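Diheme cytochrome c (Shewanella baltica, PDB 3U99) probably transfers electrons, using the irons of two covalently attached c-type hemes. Local coordinates at residues Q94-F97 with I98-D102; E103-R106 with R107-Q110; N126-K130 with G131-E135; V138-P141 with G142-R145. All blocks are in the same frame, centred on the assembly; numbering follows the deposited sequence.

Interaction 1 (Q94-F97 with I98-D102). With HEC (heme c), chain B.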
# COMPACT_ATOMS: atom_id res chain seq x y z
N GLN A 94 -0.82 -1.38 -10.81
CA GLN A 94 0.14 -0.62 -11.60
C GLN A 94 1.11 -1.57 -12.31
O GLN A 94 1.53 -2.60 -11.83
CB GLN A 94 0.86 0.38 -10.71
CG GLN A 94 -0.03 1.28 -9.84
CD GLN A 94 -1.09 1.98 -10.63
OE1 GLN A 94 -2.33 1.87 -10.49
NE2 GLN A 94 -0.58 2.69 -11.59
N ALA A 95 1.51 -1.11 -13.47
CA ALA A 95 2.40 -1.91 -14.31
C ALA A 95 3.73 -2.17 -13.60
O ALA A 95 4.25 -3.27 -13.73
CB ALA A 95 2.67 -1.20 -15.61
N PHE A 96 4.28 -1.25 -12.83
CA PHE A 96 5.57 -1.52 -12.17
C PHE A 96 5.41 -2.67 -11.15
O PHE A 96 6.27 -3.50 -11.00
CB PHE A 96 6.16 -0.27 -11.47
CG PHE A 96 5.61 -0.02 -10.03
CD1 PHE A 96 6.20 -0.57 -8.92
CD2 PHE A 96 4.48 0.77 -9.83
CE1 PHE A 96 5.67 -0.30 -7.62
CE2 PHE A 96 3.95 0.99 -8.52
CZ PHE A 96 4.54 0.43 -7.45
N PHE A 97 4.25 -2.71 -10.53
CA PHE A 97 4.03 -3.68 -9.49
C PHE A 97 3.88 -5.04 -10.17
O PHE A 97 4.46 -6.00 -9.76
CB PHE A 97 2.72 -3.39 -8.73
CG PHE A 97 2.43 -4.43 -7.74
CD1 PHE A 97 3.01 -4.33 -6.47
CD2 PHE A 97 1.71 -5.55 -8.05
CE1 PHE A 97 2.82 -5.35 -5.57
CE2 PHE A 97 1.56 -6.57 -7.13
CZ PHE A 97 2.12 -6.46 -5.89
N ILE A 98 3.03 -5.11 -11.22
CA ILE A 98 2.73 -6.39 -11.88
C ILE A 98 4.04 -6.94 -12.40
O ILE A 98 4.33 -8.13 -12.29
CB ILE A 98 1.64 -6.16 -12.94
CG1 ILE A 98 0.33 -5.74 -12.33
CG2 ILE A 98 1.47 -7.43 -13.80
CD1 ILE A 98 -0.66 -5.18 -13.29
N ARG A 99 5.00 -6.32 -13.00
CA ARG A 99 6.19 -6.63 -13.52
C ARG A 99 7.13 -7.23 -12.45
O ARG A 99 7.79 -8.20 -12.70
CB ARG A 99 6.85 -5.45 -14.21
CG ARG A 99 8.19 -5.74 -14.83
CD ARG A 99 8.62 -4.46 -15.62
NE ARG A 99 8.80 -3.39 -14.64
CZ ARG A 99 7.98 -2.33 -14.41
NH1 ARG A 99 6.91 -2.05 -15.13
NH2 ARG A 99 8.24 -1.48 -13.42
N LYS A 100 7.12 -6.54 -11.30
CA LYS A 100 7.99 -6.98 -10.24
C LYS A 100 7.50 -8.28 -9.62
O LYS A 100 8.35 -8.98 -9.03
CB LYS A 100 8.18 -5.85 -9.18
CG LYS A 100 9.05 -4.73 -9.78
CD LYS A 100 9.03 -3.53 -8.92
CE LYS A 100 9.86 -2.36 -9.47
NZ LYS A 100 11.20 -2.83 -9.92
N HIS A 101 6.24 -8.60 -9.73
CA HIS A 101 5.68 -9.76 -9.01
C HIS A 101 5.25 -10.89 -9.95
O HIS A 101 4.65 -11.88 -9.49
CB HIS A 101 4.50 -9.28 -8.16
CG HIS A 101 5.00 -8.41 -7.06
ND1 HIS A 101 5.25 -7.09 -7.24
CD2 HIS A 101 5.37 -8.66 -5.76
CE1 HIS A 101 5.73 -6.55 -6.13
NE2 HIS A 101 5.82 -7.49 -5.18
N ASP A 102 5.53 -10.78 -11.24
CA ASP A 102 4.97 -11.73 -12.19
C ASP A 102 5.63 -13.11 -12.19
O ASP A 102 5.11 -13.94 -12.95
CB ASP A 102 4.93 -11.06 -13.58
CG ASP A 102 6.26 -10.85 -14.25
OD1 ASP A 102 7.36 -11.25 -13.76
OD2 ASP A 102 6.21 -10.30 -15.41
FE HEC B . 6.66 -7.31 -3.41
CHA HEC B . 9.62 -7.65 -5.02
CHB HEC B . 6.81 -3.96 -3.80
CHC HEC B . 3.51 -7.05 -2.02
CHD HEC B . 6.68 -10.62 -2.74
NA HEC B . 7.98 -6.03 -4.19
C1A HEC B . 9.15 -6.33 -4.83
C2A HEC B . 9.85 -5.15 -5.23
C3A HEC B . 9.06 -4.11 -4.89
C4A HEC B . 7.87 -4.66 -4.24
CMA HEC B . 9.32 -2.62 -5.07
CAA HEC B . 11.22 -5.10 -5.87
CBA HEC B . 12.25 -5.39 -4.79
CGA HEC B . 13.70 -5.45 -5.24
O1A HEC B . 13.95 -4.88 -6.35
O2A HEC B . 14.64 -5.82 -4.54
NB HEC B . 5.41 -5.76 -3.01
C1B HEC B . 5.65 -4.41 -3.27
C2B HEC B . 4.52 -3.69 -2.82
C3B HEC B . 3.61 -4.56 -2.38
C4B HEC B . 4.17 -5.86 -2.45
CMB HEC B . 4.49 -2.14 -2.91
CAB HEC B . 2.24 -4.31 -1.71
CBB HEC B . 1.32 -3.35 -2.59
NC HEC B . 5.33 -8.59 -2.57
C1C HEC B . 4.14 -8.29 -2.06
C2C HEC B . 3.52 -9.39 -1.43
C3C HEC B . 4.45 -10.41 -1.61
C4C HEC B . 5.57 -9.90 -2.29
CMC HEC B . 2.23 -9.41 -0.66
CAC HEC B . 4.38 -11.81 -1.05
CBC HEC B . 3.24 -12.68 -1.60
ND HEC B . 7.88 -8.84 -3.83
C1D HEC B . 7.69 -10.13 -3.45
C2D HEC B . 8.75 -10.95 -3.98
C3D HEC B . 9.56 -10.15 -4.72
C4D HEC B . 9.00 -8.79 -4.56
CMD HEC B . 8.86 -12.44 -3.78
CAD HEC B . 10.80 -10.59 -5.47
CBD HEC B . 10.31 -11.18 -6.84
CGD HEC B . 11.37 -11.99 -7.58
O1D HEC B . 12.47 -11.17 -7.50
O2D HEC B . 10.91 -12.56 -8.69
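The axial-ligand site of the second heme c is built on helix 95-101, where Phe97 and His101 meet one turn apart. His101 binds the heme iron through its imidazole, with NE2 and FE 2.0 Å apart. The other ring nitrogen turns back to the helix. His101 ND1 donates to Phe97 O at 2.9 Å, and the bond is nearly straight, 165° at the hydrogen. That oxygen lies almost in the imidazole plane, so the bond helps to fix the rotation of the ring about the iron. Phe97 also lies over one face of the imidazole. The two rings form an offset stack, with centroids 3.9 Å apart and planes 14° apart. Phe97 CG stands opposite the backbone N (chi1 176°), which carries the ring toward His101. Phe97 CE1 reaches the porphyrin as well, 3.4 Å from heme C3B, which lies at the edge of the phenyl ring. The edge of the Phe96 ring, at CD1, meets Lys100 CD at 4.1 Å, and the lysine chain continues past methyl CMA of the heme. Gln94 is the N-cap residue, and Ile98 N donates to Gln94 O at 3.0 Å to start the helical bonding. The Gln94 side chain turns away, and its OE1 accepts a hydrogen bond from Gln89 NE2. Helix 95-101 thus stands against the heme with His101, in its last turn, at the iron. His125 supplies the other axial ligand. Phe118 meets both the Phe97 and His101 rings edge-to-face, and the loop at Thr92 packs on Phe97.

Interaction 2 (E103-R106 with R107-Q110). With HEC (heme c), chain B.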
# COMPACT_ATOMS: atom_id res chain seq x y z
N GLU A 103 6.67 -13.38 -11.44
CA GLU A 103 7.21 -14.74 -11.33
C GLU A 103 6.71 -15.43 -10.07
O GLU A 103 7.07 -16.58 -9.80
CB GLU A 103 8.73 -14.66 -11.38
CG GLU A 103 9.32 -14.13 -12.68
CD GLU A 103 9.11 -15.05 -13.85
OE1 GLU A 103 8.68 -16.25 -13.77
OE2 GLU A 103 9.40 -14.57 -14.98
N ILE A 104 5.87 -14.77 -9.26
CA ILE A 104 5.45 -15.35 -7.99
C ILE A 104 4.16 -16.12 -8.23
O ILE A 104 3.17 -15.53 -8.67
CB ILE A 104 5.24 -14.26 -6.94
CG1 ILE A 104 6.47 -13.37 -6.78
CG2 ILE A 104 4.76 -14.90 -5.64
CD1 ILE A 104 6.15 -12.14 -5.94
N PRO A 105 4.15 -17.42 -8.00
CA PRO A 105 2.95 -18.21 -8.33
C PRO A 105 1.79 -18.10 -7.35
O PRO A 105 1.93 -17.73 -6.21
CB PRO A 105 3.50 -19.62 -8.26
CG PRO A 105 4.61 -19.59 -7.29
CD PRO A 105 5.24 -18.22 -7.45
N ARG A 106 0.63 -18.46 -7.87
CA ARG A 106 -0.58 -18.26 -7.10
C ARG A 106 -0.58 -19.11 -5.83
O ARG A 106 -1.21 -18.76 -4.84
CB ARG A 106 -1.81 -18.63 -7.96
CG ARG A 106 -2.00 -17.84 -9.15
CD ARG A 106 -3.29 -18.35 -9.83
NE ARG A 106 -4.49 -18.16 -9.02
CZ ARG A 106 -5.58 -18.46 -8.36
NH1 ARG A 106 -5.91 -19.74 -8.16
NH2 ARG A 106 -6.38 -17.50 -7.86
N ARG A 107 0.03 -20.21 -5.70
CA ARG A 107 0.15 -21.03 -4.51
C ARG A 107 0.72 -20.25 -3.33
O ARG A 107 0.53 -20.60 -2.22
CB ARG A 107 0.99 -22.33 -4.78
CG ARG A 107 2.51 -22.22 -4.74
CD ARG A 107 3.15 -23.64 -4.63
NE ARG A 107 2.78 -24.43 -5.79
CZ ARG A 107 1.88 -25.42 -5.84
NH1 ARG A 107 1.65 -25.97 -7.02
NH2 ARG A 107 1.28 -25.90 -4.76
N MET A 108 1.55 -19.24 -3.70
CA MET A 108 2.17 -18.48 -2.62
C MET A 108 1.38 -17.24 -2.24
O MET A 108 1.74 -16.58 -1.26
CB MET A 108 3.57 -18.01 -3.05
CG MET A 108 4.53 -19.17 -3.24
SD MET A 108 6.16 -18.63 -3.73
CE MET A 108 6.79 -20.15 -4.43
N VAL A 109 0.38 -16.88 -2.88
CA VAL A 109 -0.41 -15.65 -2.80
C VAL A 109 -1.89 -16.00 -2.69
O VAL A 109 -2.38 -16.20 -1.57
CB VAL A 109 -0.06 -14.70 -3.97
CG1 VAL A 109 -0.76 -13.36 -3.78
CG2 VAL A 109 1.47 -14.54 -4.07
N GLN A 110 -2.62 -16.00 -3.80
CA GLN A 110 -4.05 -16.17 -3.73
C GLN A 110 -4.45 -17.48 -3.08
O GLN A 110 -5.48 -17.56 -2.42
CB GLN A 110 -4.61 -16.08 -5.16
CG GLN A 110 -4.40 -14.68 -5.73
CD GLN A 110 -3.12 -14.44 -6.49
OE1 GLN A 110 -2.14 -15.14 -6.57
NE2 GLN A 110 -3.06 -13.27 -7.19
FE HEC B . 6.66 -7.31 -3.41
CHA HEC B . 9.62 -7.65 -5.02
CHB HEC B . 6.81 -3.96 -3.80
CHC HEC B . 3.51 -7.05 -2.02
CHD HEC B . 6.68 -10.62 -2.74
NA HEC B . 7.98 -6.03 -4.19
C1A HEC B . 9.15 -6.33 -4.83
C2A HEC B . 9.85 -5.15 -5.23
C3A HEC B . 9.06 -4.11 -4.89
C4A HEC B . 7.87 -4.66 -4.24
CMA HEC B . 9.32 -2.62 -5.07
CAA HEC B . 11.22 -5.10 -5.87
CBA HEC B . 12.25 -5.39 -4.79
CGA HEC B . 13.70 -5.45 -5.24
O1A HEC B . 13.95 -4.88 -6.35
O2A HEC B . 14.64 -5.82 -4.54
NB HEC B . 5.41 -5.76 -3.01
C1B HEC B . 5.65 -4.41 -3.27
C2B HEC B . 4.52 -3.69 -2.82
C3B HEC B . 3.61 -4.56 -2.38
C4B HEC B . 4.17 -5.86 -2.45
CMB HEC B . 4.49 -2.14 -2.91
CAB HEC B . 2.24 -4.31 -1.71
CBB HEC B . 1.32 -3.35 -2.59
NC HEC B . 5.33 -8.59 -2.57
C1C HEC B . 4.14 -8.29 -2.06
C2C HEC B . 3.52 -9.39 -1.43
C3C HEC B . 4.45 -10.41 -1.61
C4C HEC B . 5.57 -9.90 -2.29
CMC HEC B . 2.23 -9.41 -0.66
CAC HEC B . 4.38 -11.81 -1.05
CBC HEC B . 3.24 -12.68 -1.60
ND HEC B . 7.88 -8.84 -3.83
C1D HEC B . 7.69 -10.13 -3.45
C2D HEC B . 8.75 -10.95 -3.98
C3D HEC B . 9.56 -10.15 -4.72
C4D HEC B . 9.00 -8.79 -4.56
CMD HEC B . 8.86 -12.44 -3.78
CAD HEC B . 10.80 -10.59 -5.47
CBD HEC B . 10.31 -11.18 -6.84
CGD HEC B . 11.37 -11.99 -7.58
O1D HEC B . 12.47 -11.17 -7.50
O2D HEC B . 10.91 -12.56 -8.69
O HOH W 1 0.24 -15.03 -8.36
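Pro105 and Met108 are joined twice in this tight turn, once by backbone and once by side chain. Met108 N donates to Pro105 O at 3.0 Å, with 152° at the hydrogen. Val109 N donates to Arg106 O at 3.1 Å, with 163° at the hydrogen. Both donors sit well above the plane of the carbonyl they use, as in the short turns of 3-10 structure, and residues 107-108 belong to such a segment. Met108 O is taken by Asn112 ND2. A water lies 3.0 Å from both Ile104 O and Gln110 OE1. It is placed to donate to each, although more acceptors surround it than it has protons.

Two apolar pairs accompany these bonds. Met108 is extended beyond CG and brings SD and CE against CG and CD of the proline ring, with CE 3.6 Å from Pro105 CG. With an alanine here, the Pro105 ring would probably lose its cover, and a gap would open beside Phe143 and Trp146. Ile104 and Val109 cross at about a right angle, their CG2 atoms 3.7 Å apart. Both also touch the second heme. Ile104 CD1 is 3.5 Å from heme C2D, and Val109 CG2 is 3.6 Å from heme CBC. The turn lies in the loop that follows helix 95-101. Phe118 packs on Ile104 and Val109, while Phe143, between strands 139-140 and 144-145, packs on Met108.

Interaction 3 (N126-K130 with G131-E135). With HEC (heme c), chain B.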
# COMPACT_ATOMS: atom_id res chain seq x y z
N ASN A 126 8.54 -7.29 5.38
CA ASN A 126 8.21 -6.94 6.78
C ASN A 126 8.31 -5.42 7.09
O ASN A 126 7.57 -4.94 7.91
CB ASN A 126 8.83 -7.96 7.71
CG ASN A 126 8.30 -9.30 7.57
OD1 ASN A 126 9.10 -10.23 7.60
ND2 ASN A 126 6.93 -9.52 7.49
N LEU A 127 9.21 -4.73 6.41
CA LEU A 127 9.45 -3.31 6.62
C LEU A 127 8.92 -2.43 5.52
O LEU A 127 9.40 -1.31 5.27
CB LEU A 127 10.95 -3.11 6.88
CG LEU A 127 11.48 -3.78 8.18
CD1 LEU A 127 12.95 -3.41 8.37
CD2 LEU A 127 10.64 -3.46 9.39
N ALA A 128 7.86 -2.91 4.87
CA ALA A 128 7.19 -2.16 3.81
C ALA A 128 6.79 -0.75 4.27
O ALA A 128 6.83 0.18 3.47
CB ALA A 128 5.98 -2.90 3.27
N GLU A 129 6.35 -0.60 5.51
CA GLU A 129 5.90 0.70 5.95
C GLU A 129 7.06 1.70 6.01
O GLU A 129 6.76 2.89 5.97
CB GLU A 129 5.27 0.64 7.33
CG GLU A 129 3.82 0.27 7.33
CD GLU A 129 3.05 0.62 8.58
OE1 GLU A 129 3.64 0.74 9.67
OE2 GLU A 129 1.83 0.75 8.55
N LYS A 130 8.28 1.27 6.13
CA LYS A 130 9.51 2.07 6.10
C LYS A 130 10.05 2.17 4.68
O LYS A 130 11.16 2.68 4.46
CB LYS A 130 10.64 1.41 6.95
CG LYS A 130 11.75 2.16 7.58
CD LYS A 130 12.81 1.38 8.35
CE LYS A 130 12.27 0.50 9.44
NZ LYS A 130 12.87 0.73 10.77
N GLY A 131 9.25 1.69 3.69
CA GLY A 131 9.71 1.77 2.33
C GLY A 131 10.72 0.74 1.93
O GLY A 131 11.33 0.91 0.86
N ILE A 132 10.91 -0.34 2.70
CA ILE A 132 11.90 -1.33 2.34
C ILE A 132 11.19 -2.53 1.70
O ILE A 132 10.45 -3.27 2.35
CB ILE A 132 12.69 -1.74 3.58
CG1 ILE A 132 13.49 -0.58 4.15
CG2 ILE A 132 13.64 -2.87 3.25
CD1 ILE A 132 14.16 -0.85 5.49
N PHE A 133 11.43 -2.66 0.40
CA PHE A 133 10.85 -3.77 -0.38
C PHE A 133 11.89 -4.68 -0.97
O PHE A 133 11.54 -5.56 -1.77
CB PHE A 133 9.95 -3.20 -1.50
CG PHE A 133 8.77 -2.40 -0.99
CD1 PHE A 133 7.62 -3.04 -0.59
CD2 PHE A 133 8.79 -1.03 -0.87
CE1 PHE A 133 6.53 -2.32 -0.09
CE2 PHE A 133 7.72 -0.33 -0.37
CZ PHE A 133 6.57 -0.94 0.03
N ASP A 134 13.12 -4.56 -0.62
CA ASP A 134 14.20 -5.29 -1.25
C ASP A 134 13.97 -6.80 -1.30
O ASP A 134 13.63 -7.44 -0.32
CB ASP A 134 15.49 -5.00 -0.51
CG ASP A 134 15.87 -3.51 -0.57
OD1 ASP A 134 16.91 -3.13 -1.17
OD2 ASP A 134 15.15 -2.70 0.07
N GLU A 135 14.20 -7.36 -2.48
CA GLU A 135 14.02 -8.79 -2.72
C GLU A 135 14.81 -9.63 -1.76
O GLU A 135 14.35 -10.72 -1.37
CB GLU A 135 14.36 -9.20 -4.16
CG GLU A 135 15.71 -8.63 -4.55
CD GLU A 135 16.67 -9.67 -5.05
OE1 GLU A 135 16.30 -10.03 -6.21
OE2 GLU A 135 17.65 -10.03 -4.36
FE HEC B . 6.66 -7.31 -3.41
CHA HEC B . 9.62 -7.65 -5.02
CHB HEC B . 6.81 -3.96 -3.80
CHC HEC B . 3.51 -7.05 -2.02
CHD HEC B . 6.68 -10.62 -2.74
NA HEC B . 7.98 -6.03 -4.19
C1A HEC B . 9.15 -6.33 -4.83
C2A HEC B . 9.85 -5.15 -5.23
C3A HEC B . 9.06 -4.11 -4.89
C4A HEC B . 7.87 -4.66 -4.24
CMA HEC B . 9.32 -2.62 -5.07
CAA HEC B . 11.22 -5.10 -5.87
CBA HEC B . 12.25 -5.39 -4.79
CGA HEC B . 13.70 -5.45 -5.24
O1A HEC B . 13.95 -4.88 -6.35
O2A HEC B . 14.64 -5.82 -4.54
NB HEC B . 5.41 -5.76 -3.01
C1B HEC B . 5.65 -4.41 -3.27
C2B HEC B . 4.52 -3.69 -2.82
C3B HEC B . 3.61 -4.56 -2.38
C4B HEC B . 4.17 -5.86 -2.45
CMB HEC B . 4.49 -2.14 -2.91
CAB HEC B . 2.24 -4.31 -1.71
CBB HEC B . 1.32 -3.35 -2.59
NC HEC B . 5.33 -8.59 -2.57
C1C HEC B . 4.14 -8.29 -2.06
C2C HEC B . 3.52 -9.39 -1.43
C3C HEC B . 4.45 -10.41 -1.61
C4C HEC B . 5.57 -9.90 -2.29
CMC HEC B . 2.23 -9.41 -0.66
CAC HEC B . 4.38 -11.81 -1.05
CBC HEC B . 3.24 -12.68 -1.60
ND HEC B . 7.88 -8.84 -3.83
C1D HEC B . 7.69 -10.13 -3.45
C2D HEC B . 8.75 -10.95 -3.98
C3D HEC B . 9.56 -10.15 -4.72
C4D HEC B . 9.00 -8.79 -4.56
CMD HEC B . 8.86 -12.44 -3.78
CAD HEC B . 10.80 -10.59 -5.47
CBD HEC B . 10.31 -11.18 -6.84
CGD HEC B . 11.37 -11.99 -7.58
O1D HEC B . 12.47 -11.17 -7.50
O2D HEC B . 10.91 -12.56 -8.69
O HOH W 2 10.81 -5.38 4.04
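A Schellman motif at Leu127-Ile132 ends the 3-10 segment 128-130 and leads the chain to the pocket of the second heme. Ile132 N donates to Leu127 O at 3.1 Å, and Gly131 N donates to Ala128 O at 2.9 Å. Leu127 O also accepts from Lys130 N, which comes from the opposite face of the carbonyl plane. Gly131 has positive phi (78°), and a CB there would collide with Lys130 O. The apolar contact of the motif is present too: Leu127 and Ile132 lie side by side, CB to CB 4.0 Å. A water bridges the turn, accepting from Leu127 N and donating to Ile132 O.

Phe133 then reaches the heme. Its CE1 meets Ala128 CB at 3.5 Å, and its CD1 lies 3.4 Å from heme CHB. Its ring is therefore held between the turn and the porphyrin. Further on, Glu135 N donates to propionate oxygen O2A of the heme at 2.6 Å, with 167° at the hydrogen. The turn comes just after His125 and precedes strand 139-140. Phe133 meets the His125 ring edge-to-face, and Cys121 and Met24 touch Ala128.

Interaction 4 (V138-P141 with G142-R145)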
# COMPACT_ATOMS: atom_id res chain seq x y z
N VAL A 138 12.72 -10.24 1.47
CA VAL A 138 11.37 -10.77 1.38
C VAL A 138 11.29 -12.16 2.01
O VAL A 138 12.18 -12.97 1.80
CB VAL A 138 10.94 -11.00 -0.11
CG1 VAL A 138 9.68 -11.85 -0.27
CG2 VAL A 138 10.74 -9.64 -0.67
N ASN A 139 10.26 -12.40 2.77
CA ASN A 139 9.97 -13.70 3.40
C ASN A 139 8.48 -13.90 3.31
O ASN A 139 7.74 -13.18 4.00
CB ASN A 139 10.50 -13.71 4.87
CG ASN A 139 10.45 -15.06 5.54
OD1 ASN A 139 11.26 -15.44 6.45
ND2 ASN A 139 9.47 -15.83 5.23
N ILE A 140 8.08 -14.90 2.52
CA ILE A 140 6.68 -15.20 2.24
C ILE A 140 6.14 -16.17 3.29
O ILE A 140 6.67 -17.26 3.43
CB ILE A 140 6.52 -15.78 0.84
CG1 ILE A 140 7.04 -14.80 -0.19
CG2 ILE A 140 5.07 -16.19 0.65
CD1 ILE A 140 6.69 -15.20 -1.60
N PRO A 141 5.15 -15.77 4.06
CA PRO A 141 4.65 -16.64 5.13
C PRO A 141 4.21 -17.97 4.54
O PRO A 141 3.51 -18.04 3.57
CB PRO A 141 3.44 -15.90 5.69
CG PRO A 141 3.62 -14.48 5.30
CD PRO A 141 4.48 -14.46 4.06
N GLY A 142 4.70 -19.01 5.21
CA GLY A 142 4.50 -20.36 4.84
C GLY A 142 5.48 -20.91 3.86
O GLY A 142 5.46 -22.13 3.67
N PHE A 143 6.34 -20.10 3.25
CA PHE A 143 7.29 -20.48 2.24
C PHE A 143 8.72 -20.09 2.57
O PHE A 143 9.65 -20.76 2.07
CB PHE A 143 6.91 -19.88 0.90
CG PHE A 143 5.66 -20.56 0.31
CD1 PHE A 143 5.76 -21.60 -0.60
CD2 PHE A 143 4.40 -20.17 0.69
CE1 PHE A 143 4.62 -22.20 -1.09
CE2 PHE A 143 3.25 -20.78 0.22
CZ PHE A 143 3.34 -21.83 -0.67
N GLY A 144 8.97 -19.09 3.36
CA GLY A 144 10.30 -18.67 3.74
C GLY A 144 10.85 -17.56 2.89
O GLY A 144 10.21 -16.93 2.03
N ARG A 145 12.13 -17.29 3.14
CA ARG A 145 12.86 -16.28 2.40
C ARG A 145 12.82 -16.59 0.92
O ARG A 145 12.93 -17.73 0.51
CB ARG A 145 14.32 -16.28 2.87
CG ARG A 145 14.55 -15.46 4.09
CD ARG A 145 14.86 -14.05 3.65
NE ARG A 145 15.40 -13.22 4.73
CZ ARG A 145 16.68 -13.18 5.09
NH1 ARG A 145 17.04 -12.38 6.07
NH2 ARG A 145 17.58 -13.94 4.50
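Arg145 begins beside the backbone of Val138 and then passes Asn139. Its CB lies 4.1 Å from Val138 O. Its CG meets Asn139 OD1 at 4.0 Å. The chain bends at chi2 (-89°), which brings CD to 3.4 Å from Val138 O. Beyond CD the chain runs away from this carbonyl.

Asn139 comes from the other strand and crosses Arg145 at about a right angle, the amide and guanidinium planes 74° apart. Asn139 ND2 rests 3.2 Å from Gly144 C, a packing contact. Cutting this side chain back to an alanine is likely to uncover the Gly144 backbone on this face and leave Arg145 CG without its amide neighbour.

The two residues are the non-hydrogen-bonded pair of a beta hairpin, strands 139-140 and 144-145. Ile140 and Gly144 are the hydrogen-bonded pair. Ile140 N donates to Gly144 O at 3.0 Å. Ile140 O accepts two bonds, from Phe143 N and from Gly144 N, each 2.9 Å long. Phe143 and Gly144 both face Ile140, which makes a classic beta bulge. At Gly144 (phi 96°) a CB would run into the carbonyl O of Phe143. Pro141 and Gly142 occupy the corners of a type II turn.

On the side of Ile140, its CG2 meets Phe143 CD2 at 4.0 Å, and Pro141 O lies at the edge of that phenyl ring. Pro141 O accepts from Asn112 ND2. Backbone hydrogen bonds link Val138 with Trp146 and Asn139 with Cys124, and the Val138 side chain packs on the axial ligand His125.

In the fold
The four contacts follow one another along the chain and gather round the second heme. Interactions 1, 2 and 3 all touch it. Interaction 1 supplies an axial ligand, interaction 2 packs on the porphyrin at CBC and at C2D, and interaction 3 reaches a propionate. Interaction 4 reaches the same heme through Val138, about 4 Å away. The centres of interactions 1 and 2 are about 13 Å apart. Interactions 2 and 4 are in direct contact, with Met108 CG 3.7 Å from Phe143 CE1. Interactions 1 and 3 do not touch, their nearest atoms being about 7 Å apart. The other heme is about 7 Å from the Phe97 side chain in interaction 1.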